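Local atomic coordinates of motility-associated killing factor MakB (Vibrio cholerae serotype O1, PDB entry 6W1W), a protein that probably acts as one component of a three-part cytotoxin structurally similar to alpha-pore-forming toxins. Residues T85-C90 with Q314-A319; Q172-L177 with V197-G202; G216-V221 with Y226-S231. All blocks are in the same frame, centred on the assembly; numbering follows the deposited sequence.

From the N terminus, the chain first reaches 85-90 on helix 69-90. Interaction 1 closes only at 314-319, after a long excursion that is mostly helical. Interactions 2 and 3 are both nested inside that loop. They follow each other in series. Interaction 2 closes a short loop from helix 157-176 to strand 193-203. Interaction 3 closes a still shorter one from strand 209-220 to helix 225-230. Their two strands are neighbours in one sheet, and the two contacts touch, with centres about 10 Å apart. Interaction 1 joins parts of the helical bundle, its centre about 49 Å from that of interaction 2, on opposite sides of the chain's centre.

Interaction 1: T85-C90 with Q314-A319; sequences TTFDAC and QTIKIA
The CA atoms of Phe87 and Ala319 lie 9.1 Å apart and those of Cys90 and Ile316 8.8 Å apart, where helix 69-90 passes the early part of helix 316-333. Thr315 breaks the helical course just before this point, so the chain turns out of helix 311-314 and into the next helix. Phe87 reaches from 85-90 toward 314-319. Its CG stands anti to the backbone N (chi1 -165°), and this sends the ring out toward 314-319. The ring meets two residues one helical turn apart. CE1 lies 3.8 Å from CG1 of Ile316, and CZ lies 4.1 Å from CB of Ala319. Both carbons reach the ring obliquely. Phe87 and Ile316 do not meet end-on: the two side chains pass alongside each other, running opposite ways. The chain of Ile316 is extended. Its CD1 therefore reaches alongside the ring to the backbone of Cys90, 3.7 Å from Cys90 O. Cys90 turns its sulfur elsewhere, into the disulfide with Cys106, which ties this helix to helix 100-151. The Phe87 ring also meets Trp323, with planes at about 40°, and touches Leu5 and Leu110. All four touching residues are buried. The contact between these segments thus rests on apolar contact and shape, without a directional polar bond. The disulfide holds Cys90 to helix 100-151 and not to 314-319, and the aromatic ring serves as the shared apolar surface between the two segments.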
loop_
_atom_site.group_PDB
_atom_site.type_symbol
_atom_site.label_atom_id
_atom_site.label_comp_id
_atom_site.label_asym_id
_atom_site.label_seq_id
_atom_site.Cartn_x
_atom_site.Cartn_y
_atom_site.Cartn_z
ATOM N N THR A 85 -22.327 15.220 -2.424
ATOM C CA THR A 85 -23.427 15.708 -1.598
ATOM C C THR A 85 -23.749 17.165 -1.916
ATOM O O THR A 85 -24.902 17.507 -2.207
ATOM C CB THR A 85 -23.088 15.540 -0.116
ATOM O OG1 THR A 85 -22.775 14.167 0.149
ATOM C CG2 THR A 85 -24.266 15.966 0.756
ATOM N N THR A 86 -22.738 18.039 -1.879
ATOM C CA THR A 86 -22.969 19.445 -2.194
ATOM C C THR A 86 -23.242 19.664 -3.677
ATOM O O THR A 86 -23.773 20.715 -4.047
ATOM C CB THR A 86 -21.777 20.306 -1.754
ATOM O OG1 THR A 86 -20.610 19.932 -2.498
ATOM C CG2 THR A 86 -21.506 20.131 -0.263
ATOM N N PHE A 87 -22.899 18.698 -4.532
ATOM C CA PHE A 87 -23.167 18.852 -5.958
ATOM C C PHE A 87 -24.650 18.670 -6.261
ATOM O O PHE A 87 -25.210 19.387 -7.100
ATOM C CB PHE A 87 -22.329 17.858 -6.760
ATOM C CG PHE A 87 -22.255 18.166 -8.233
ATOM C CD1 PHE A 87 -23.317 17.876 -9.075
ATOM C CD2 PHE A 87 -21.109 18.720 -8.778
ATOM C CE1 PHE A 87 -23.246 18.153 -10.428
ATOM C CE2 PHE A 87 -21.030 18.995 -10.131
ATOM C CZ PHE A 87 -22.099 18.712 -10.956
ATOM N N ASP A 88 -25.302 17.711 -5.593
ATOM C CA ASP A 88 -26.735 17.501 -5.775
ATOM C C ASP A 88 -27.557 18.692 -5.307
ATOM O O ASP A 88 -28.667 18.899 -5.810
ATOM C CB ASP A 88 -27.182 16.238 -5.042
ATOM C CG ASP A 88 -27.196 15.022 -5.941
ATOM O OD1 ASP A 88 -26.831 15.163 -7.129
ATOM O OD2 ASP A 88 -27.580 13.930 -5.464
ATOM N N ALA A 89 -27.041 19.480 -4.361
ATOM C CA ALA A 89 -27.750 20.686 -3.949
ATOM C C ALA A 89 -27.891 21.671 -5.101
ATOM O O ALA A 89 -28.899 22.383 -5.189
ATOM C CB ALA A 89 -27.036 21.347 -2.769
ATOM N N CYS A 90 -26.908 21.716 -6.002
ATOM C CA CYS A 90 -26.921 22.662 -7.110
ATOM C C CYS A 90 -27.546 22.098 -8.378
ATOM O O CYS A 90 -27.719 22.845 -9.346
ATOM C CB CYS A 90 -25.501 23.141 -7.421
ATOM S SG CYS A 90 -24.728 24.036 -6.059
ATOM N N GLN A 314 -27.112 22.694 -18.644
ATOM C CA GLN A 314 -28.271 21.880 -18.997
ATOM C C GLN A 314 -28.054 20.418 -18.617
ATOM O O GLN A 314 -28.911 19.793 -17.982
ATOM C CB GLN A 314 -28.551 22.006 -20.496
ATOM C CG GLN A 314 -28.709 23.440 -20.988
ATOM C CD GLN A 314 -28.509 23.573 -22.491
ATOM O OE1 GLN A 314 -27.670 22.891 -23.081
ATOM N NE2 GLN A 314 -29.285 24.456 -23.117
ATOM N N THR A 315 -26.905 19.860 -18.997
ATOM C CA THR A 315 -26.570 18.463 -18.739
ATOM C C THR A 315 -26.064 18.222 -17.321
ATOM O O THR A 315 -25.187 17.381 -17.109
ATOM C CB THR A 315 -25.537 18.007 -19.768
ATOM O OG1 THR A 315 -24.249 18.541 -19.436
ATOM C CG2 THR A 315 -25.937 18.477 -21.160
ATOM N N ILE A 316 -26.603 18.940 -16.335
ATOM C CA ILE A 316 -26.128 18.760 -14.970
ATOM C C ILE A 316 -26.781 17.540 -14.318
ATOM O O ILE A 316 -26.193 16.920 -13.423
ATOM C CB ILE A 316 -26.360 20.045 -14.153
ATOM C CG1 ILE A 316 -25.681 19.940 -12.784
ATOM C CG2 ILE A 316 -27.852 20.343 -14.023
ATOM C CD1 ILE A 316 -25.772 21.193 -11.955
ATOM N N LYS A 317 -27.983 17.161 -14.760
ATOM C CA LYS A 317 -28.624 15.979 -14.194
ATOM C C LYS A 317 -27.850 14.711 -14.537
ATOM O O LYS A 317 -27.768 13.788 -13.717
ATOM C CB LYS A 317 -30.069 15.874 -14.679
ATOM C CG LYS A 317 -30.981 17.000 -14.210
ATOM C CD LYS A 317 -31.332 17.945 -15.354
ATOM C CE LYS A 317 -32.006 17.211 -16.513
ATOM N NZ LYS A 317 -33.351 16.666 -16.166
ATOM N N ILE A 318 -27.276 14.641 -15.741
ATOM C CA ILE A 318 -26.416 13.510 -16.078
ATOM C C ILE A 318 -25.056 13.637 -15.406
ATOM O O ILE A 318 -24.348 12.634 -15.259
ATOM C CB ILE A 318 -26.245 13.353 -17.602
ATOM C CG1 ILE A 318 -24.970 14.048 -18.092
ATOM C CG2 ILE A 318 -27.476 13.876 -18.349
ATOM C CD1 ILE A 318 -24.648 13.770 -19.548
ATOM N N ALA A 319 -24.679 14.845 -14.985
ATOM C CA ALA A 319 -23.426 15.028 -14.263
ATOM C C ALA A 319 -23.539 14.549 -12.820
ATOM O O ALA A 319 -22.636 13.872 -12.317
ATOM C CB ALA A 319 -22.999 16.494 -14.309
#

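Interaction 2: Q172-L177 with V197-G202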
loop_
_atom_site.group_PDB
_atom_site.type_symbol
_atom_site.label_atom_id
_atom_site.label_comp_id
_atom_site.label_asym_id
_atom_site.label_seq_id
_atom_site.Cartn_x
_atom_site.Cartn_y
_atom_site.Cartn_z
ATOM N N GLN A 172 8.461 -14.369 -2.690
ATOM C CA GLN A 172 7.814 -13.950 -3.929
ATOM C C GLN A 172 6.794 -14.961 -4.444
ATOM O O GLN A 172 5.846 -14.567 -5.133
ATOM C CB GLN A 172 8.854 -13.681 -5.016
ATOM C CG GLN A 172 8.269 -13.051 -6.273
ATOM C CD GLN A 172 9.311 -12.790 -7.335
ATOM O OE1 GLN A 172 9.116 -13.110 -8.507
ATOM N NE2 GLN A 172 10.429 -12.199 -6.931
ATOM N N SER A 173 6.959 -16.250 -4.132
ATOM C CA SER A 173 5.970 -17.231 -4.569
ATOM C C SER A 173 4.713 -17.176 -3.707
ATOM O O SER A 173 3.605 -17.374 -4.223
ATOM C CB SER A 173 6.570 -18.644 -4.579
ATOM O OG SER A 173 6.698 -19.191 -3.279
ATOM N N ILE A 174 4.854 -16.891 -2.408
ATOM C CA ILE A 174 3.682 -16.615 -1.586
ATOM C C ILE A 174 3.009 -15.326 -2.035
ATOM O O ILE A 174 1.803 -15.146 -1.831
ATOM C CB ILE A 174 4.059 -16.547 -0.091
ATOM C CG1 ILE A 174 4.791 -17.824 0.331
ATOM C CG2 ILE A 174 2.825 -16.338 0.783
ATOM C CD1 ILE A 174 5.082 -17.915 1.822
ATOM N N ALA A 175 3.762 -14.421 -2.661
ATOM C CA ALA A 175 3.174 -13.181 -3.148
ATOM C C ALA A 175 2.372 -13.403 -4.423
ATOM O O ALA A 175 1.464 -12.621 -4.721
ATOM C CB ALA A 175 4.270 -12.145 -3.388
ATOM N N SER A 176 2.688 -14.453 -5.188
ATOM C CA SER A 176 1.953 -14.705 -6.424
ATOM C C SER A 176 0.537 -15.190 -6.148
ATOM O O SER A 176 -0.371 -14.922 -6.943
ATOM C CB SER A 176 2.702 -15.719 -7.285
ATOM O OG SER A 176 3.944 -15.186 -7.717
ATOM N N LEU A 177 0.324 -15.889 -5.029
ATOM C CA LEU A 177 -1.007 -16.375 -4.688
ATOM C C LEU A 177 -1.986 -15.250 -4.387
ATOM O O LEU A 177 -3.195 -15.506 -4.337
ATOM C CB LEU A 177 -0.936 -17.317 -3.486
ATOM C CG LEU A 177 0.293 -18.224 -3.414
ATOM C CD1 LEU A 177 0.292 -19.038 -2.129
ATOM C CD2 LEU A 177 0.372 -19.129 -4.632
ATOM N N VAL A 197 0.300 -13.089 6.941
ATOM C CA VAL A 197 1.133 -14.269 6.743
ATOM C C VAL A 197 2.463 -14.010 7.440
ATOM O O VAL A 197 3.319 -13.280 6.931
ATOM C CB VAL A 197 1.325 -14.585 5.258
ATOM C CG1 VAL A 197 2.171 -15.832 5.090
ATOM C CG2 VAL A 197 -0.014 -14.740 4.584
ATOM N N THR A 198 2.635 -14.613 8.611
ATOM C CA THR A 198 3.913 -14.597 9.306
ATOM C C THR A 198 4.815 -15.688 8.740
ATOM O O THR A 198 4.432 -16.862 8.710
ATOM C CB THR A 198 3.702 -14.811 10.801
ATOM O OG1 THR A 198 2.716 -13.891 11.284
ATOM C CG2 THR A 198 5.008 -14.614 11.552
ATOM N N ILE A 199 6.001 -15.304 8.282
ATOM C CA ILE A 199 7.061 -16.241 7.920
ATOM C C ILE A 199 8.132 -16.151 8.997
ATOM O O ILE A 199 8.679 -15.068 9.246
ATOM C CB ILE A 199 7.657 -15.934 6.539
ATOM C CG1 ILE A 199 6.558 -15.751 5.497
ATOM C CG2 ILE A 199 8.618 -17.033 6.115
ATOM C CD1 ILE A 199 7.092 -15.338 4.140
ATOM N N SER A 200 8.446 -17.280 9.628
ATOM C CA SER A 200 9.347 -17.297 10.775
ATOM C C SER A 200 10.589 -18.106 10.429
ATOM O O SER A 200 10.528 -19.335 10.316
ATOM C CB SER A 200 8.654 -17.864 12.015
ATOM O OG SER A 200 8.966 -19.230 12.206
ATOM N N TYR A 201 11.711 -17.416 10.278
ATOM C CA TYR A 201 12.982 -18.044 9.963
ATOM C C TYR A 201 13.715 -18.393 11.253
ATOM O O TYR A 201 13.338 -17.969 12.351
ATOM C CB TYR A 201 13.834 -17.120 9.089
ATOM C CG TYR A 201 13.116 -16.640 7.845
ATOM C CD1 TYR A 201 12.287 -15.520 7.880
ATOM C CD2 TYR A 201 13.258 -17.308 6.641
ATOM C CE1 TYR A 201 11.619 -15.081 6.743
ATOM C CE2 TYR A 201 12.596 -16.882 5.504
ATOM C CZ TYR A 201 11.778 -15.769 5.555
ATOM O OH TYR A 201 11.123 -15.355 4.413
ATOM N N GLY A 202 14.777 -19.181 11.104
ATOM C CA GLY A 202 15.583 -19.622 12.227
ATOM C C GLY A 202 16.934 -20.100 11.742
ATOM O O GLY A 202 17.165 -20.272 10.544
#
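Ile174 on helix 157-176 packs against Val197 and Ile199 of strand 193-203. This is a helix laid against a mixed four-stranded sheet. Strands 193-203 and 209-220 are antiparallel neighbours that follow each other in the chain, a beta hairpin. Its place among long helices is reminiscent of the beta-tongue of ClyA-like toxins.

The close part of the contact is Ile174 with Ile199. The two side chains meet end to end through their CD1 methyls, CD1 of Ile174 lying 4.0 Å from CD1 of Ile199. The two isoleucines share one shape. In each, CG1 is anti to the carbonyl carbon (chi1 -54° in Ile174 and -49° in Ile199), and CD1 extends the chain to full length. The second touch is looser. CG2 of Ile174 comes 4.4 Å from CG1 of Val197, although the CA atoms of Ile174 and Val197 are the nearest pair, at 9.0 Å. All three residues are buried. Other apolar side chains close round them: Ile174 also touches Val235, and both Ile174 and Val197 touch Ile229. A bound 1,2-ethanediol, probably from the crystallisation liquor, lies about 4 Å from the Ile199 side chain.

The far side of the helix differs. Gln172, Ala175 and Ser176 are exposed and take no part in the contact with the strand. The backbone bonds in this stretch, such as Ser176 N to Gln172 O, are weak. Here the polar side chain of Ser176 turns back on its own helix. Its OG donates to Gln172 O at 3.3 Å, tilted 21° from the carbonyl plane.

Interaction 3: G216-V221 with Y226-S231. With EDO (1,2-ethanediol), chain C.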
loop_
_atom_site.group_PDB
_atom_site.type_symbol
_atom_site.label_atom_id
_atom_site.label_comp_id
_atom_site.label_asym_id
_atom_site.label_seq_id
_atom_site.Cartn_x
_atom_site.Cartn_y
_atom_site.Cartn_z
ATOM N N GLY A 216 3.220 -10.098 6.855
ATOM C CA GLY A 216 2.722 -9.314 5.742
ATOM C C GLY A 216 1.357 -9.802 5.318
ATOM O O GLY A 216 0.962 -10.936 5.613
ATOM N N ALA A 217 0.639 -8.927 4.617
ATOM C CA ALA A 217 -0.738 -9.199 4.232
ATOM C C ALA A 217 -0.799 -9.922 2.895
ATOM O O ALA A 217 -0.016 -9.646 1.982
ATOM C CB ALA A 217 -1.547 -7.907 4.150
ATOM N N LEU A 218 -1.743 -10.855 2.796
ATOM C CA LEU A 218 -2.053 -11.567 1.566
ATOM C C LEU A 218 -3.511 -11.300 1.220
ATOM O O LEU A 218 -4.384 -11.391 2.091
ATOM C CB LEU A 218 -1.787 -13.068 1.729
ATOM C CG LEU A 218 -2.013 -13.987 0.525
ATOM C CD1 LEU A 218 -0.968 -13.752 -0.551
ATOM C CD2 LEU A 218 -2.022 -15.444 0.969
ATOM N N PHE A 219 -3.775 -10.951 -0.036
ATOM C CA PHE A 219 -5.124 -10.619 -0.482
ATOM C C PHE A 219 -5.717 -11.788 -1.273
ATOM O O PHE A 219 -5.186 -12.169 -2.323
ATOM C CB PHE A 219 -5.116 -9.339 -1.323
ATOM C CG PHE A 219 -4.864 -8.091 -0.528
ATOM C CD1 PHE A 219 -4.187 -7.020 -1.093
ATOM C CD2 PHE A 219 -5.309 -7.978 0.782
ATOM C CE1 PHE A 219 -3.950 -5.863 -0.363
ATOM C CE2 PHE A 219 -5.075 -6.823 1.519
ATOM C CZ PHE A 219 -4.396 -5.767 0.945
ATOM N N THR A 220 -6.821 -12.344 -0.775
ATOM C CA THR A 220 -7.526 -13.431 -1.441
ATOM C C THR A 220 -8.953 -13.001 -1.758
ATOM O O THR A 220 -9.556 -12.216 -1.022
ATOM C CB THR A 220 -7.539 -14.705 -0.579
ATOM O OG1 THR A 220 -8.201 -14.443 0.665
ATOM C CG2 THR A 220 -6.119 -15.180 -0.304
ATOM N N VAL A 221 -9.496 -13.528 -2.859
ATOM C CA VAL A 221 -10.794 -13.061 -3.345
ATOM C C VAL A 221 -11.940 -13.789 -2.652
ATOM O O VAL A 221 -12.898 -13.157 -2.197
ATOM C CB VAL A 221 -10.876 -13.201 -4.876
ATOM C CG1 VAL A 221 -10.289 -11.974 -5.547
ATOM C CG2 VAL A 221 -10.161 -14.466 -5.336
ATOM N N TYR A 226 -4.897 -19.651 4.143
ATOM C CA TYR A 226 -4.300 -20.958 4.406
ATOM C C TYR A 226 -4.500 -21.901 3.226
ATOM O O TYR A 226 -3.580 -22.639 2.847
ATOM C CB TYR A 226 -4.893 -21.571 5.675
ATOM C CG TYR A 226 -4.327 -22.927 6.024
ATOM C CD1 TYR A 226 -3.079 -23.049 6.613
ATOM C CD2 TYR A 226 -5.042 -24.087 5.771
ATOM C CE1 TYR A 226 -2.559 -24.294 6.937
ATOM C CE2 TYR A 226 -4.528 -25.337 6.091
ATOM C CZ TYR A 226 -3.289 -25.435 6.675
ATOM O OH TYR A 226 -2.776 -26.671 6.996
ATOM N N SER A 227 -5.693 -21.875 2.621
ATOM C CA SER A 227 -6.003 -22.798 1.532
ATOM C C SER A 227 -5.061 -22.607 0.350
ATOM O O SER A 227 -4.579 -23.582 -0.235
ATOM C CB SER A 227 -7.457 -22.624 1.086
ATOM O OG SER A 227 -8.359 -23.269 1.967
ATOM N N THR A 228 -4.786 -21.358 -0.018
ATOM C CA THR A 228 -3.988 -21.118 -1.211
ATOM C C THR A 228 -2.506 -21.369 -0.959
ATOM O O THR A 228 -1.774 -21.708 -1.895
ATOM C CB THR A 228 -4.234 -19.694 -1.722
ATOM O OG1 THR A 228 -3.674 -19.535 -3.033
ATOM C CG2 THR A 228 -3.640 -18.651 -0.773
ATOM N N ILE A 229 -2.053 -21.237 0.290
ATOM C CA ILE A 229 -0.629 -21.376 0.589
ATOM C C ILE A 229 -0.251 -22.842 0.755
ATOM O O ILE A 229 0.724 -23.316 0.160
ATOM C CB ILE A 229 -0.250 -20.558 1.841
ATOM C CG1 ILE A 229 -0.450 -19.062 1.600
ATOM C CG2 ILE A 229 1.195 -20.857 2.261
ATOM C CD1 ILE A 229 -0.223 -18.198 2.847
ATOM N N SER A 230 -1.001 -23.578 1.583
ATOM C CA SER A 230 -0.688 -24.985 1.815
ATOM C C SER A 230 -0.805 -25.807 0.535
ATOM O O SER A 230 -0.055 -26.770 0.348
ATOM C CB SER A 230 -1.594 -25.554 2.909
ATOM O OG SER A 230 -2.940 -25.168 2.713
ATOM N N SER A 231 -1.711 -25.424 -0.362
ATOM C CA SER A 231 -1.916 -26.112 -1.630
ATOM C C SER A 231 -1.040 -25.579 -2.758
ATOM O O SER A 231 -1.135 -26.076 -3.883
ATOM C CB SER A 231 -3.381 -26.014 -2.051
ATOM O OG SER A 231 -3.524 -25.220 -3.219
HETATM C C1 EDO C . 3.669 -11.935 1.444
HETATM O O1 EDO C . 2.523 -11.360 0.804
HETATM C C2 EDO C . 3.403 -12.079 2.941
HETATM O O2 EDO C . 4.620 -12.381 3.635
#
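Leu218 and Thr220 meet Thr228 and Ile229 where a short helix folds back on the strand that precedes it. Strand 209-220 lies at one edge of the sheet within the chain, and helix 225-230 follows after a brief turn. The axes of the short segments cross nearly at right angles, at 103°, with a closest approach of 10.1 Å.

CD2 of Leu218 is the main point of touch. It lies 3.8 Å from CD1 of Ile229, and the two side chains slide past each other. The same CD2 meets CG2 of Thr228 tip to tip at 4.0 Å. The chi1 of Thr228 (-168°) puts OG1 opposite the backbone N and turns the methyl to the strand. That methyl is also 4.3 Å from CG2 of Thr220. The hydroxyl of Thr220 bonds instead to Tyr223 O in the turn.

Within the helix, Tyr226 O accepts from both N and OG of Ser230, and OG lies above one face of the Tyr226 ring, near its rim. On the strand, Ala217 O takes a weak hydrogen bond from O1 of a bound 1,2-ethanediol.

Around the contact, Leu218 rests on Val197 of the adjacent strand 193-203. Leu177, of segment 172-177, touches Thr228 and Ile229. Ile229 also touches Ile352 of strand 351-354. Side chains of the short helix thus touch both outermost strands of the sheet, through Leu218 and Ile352.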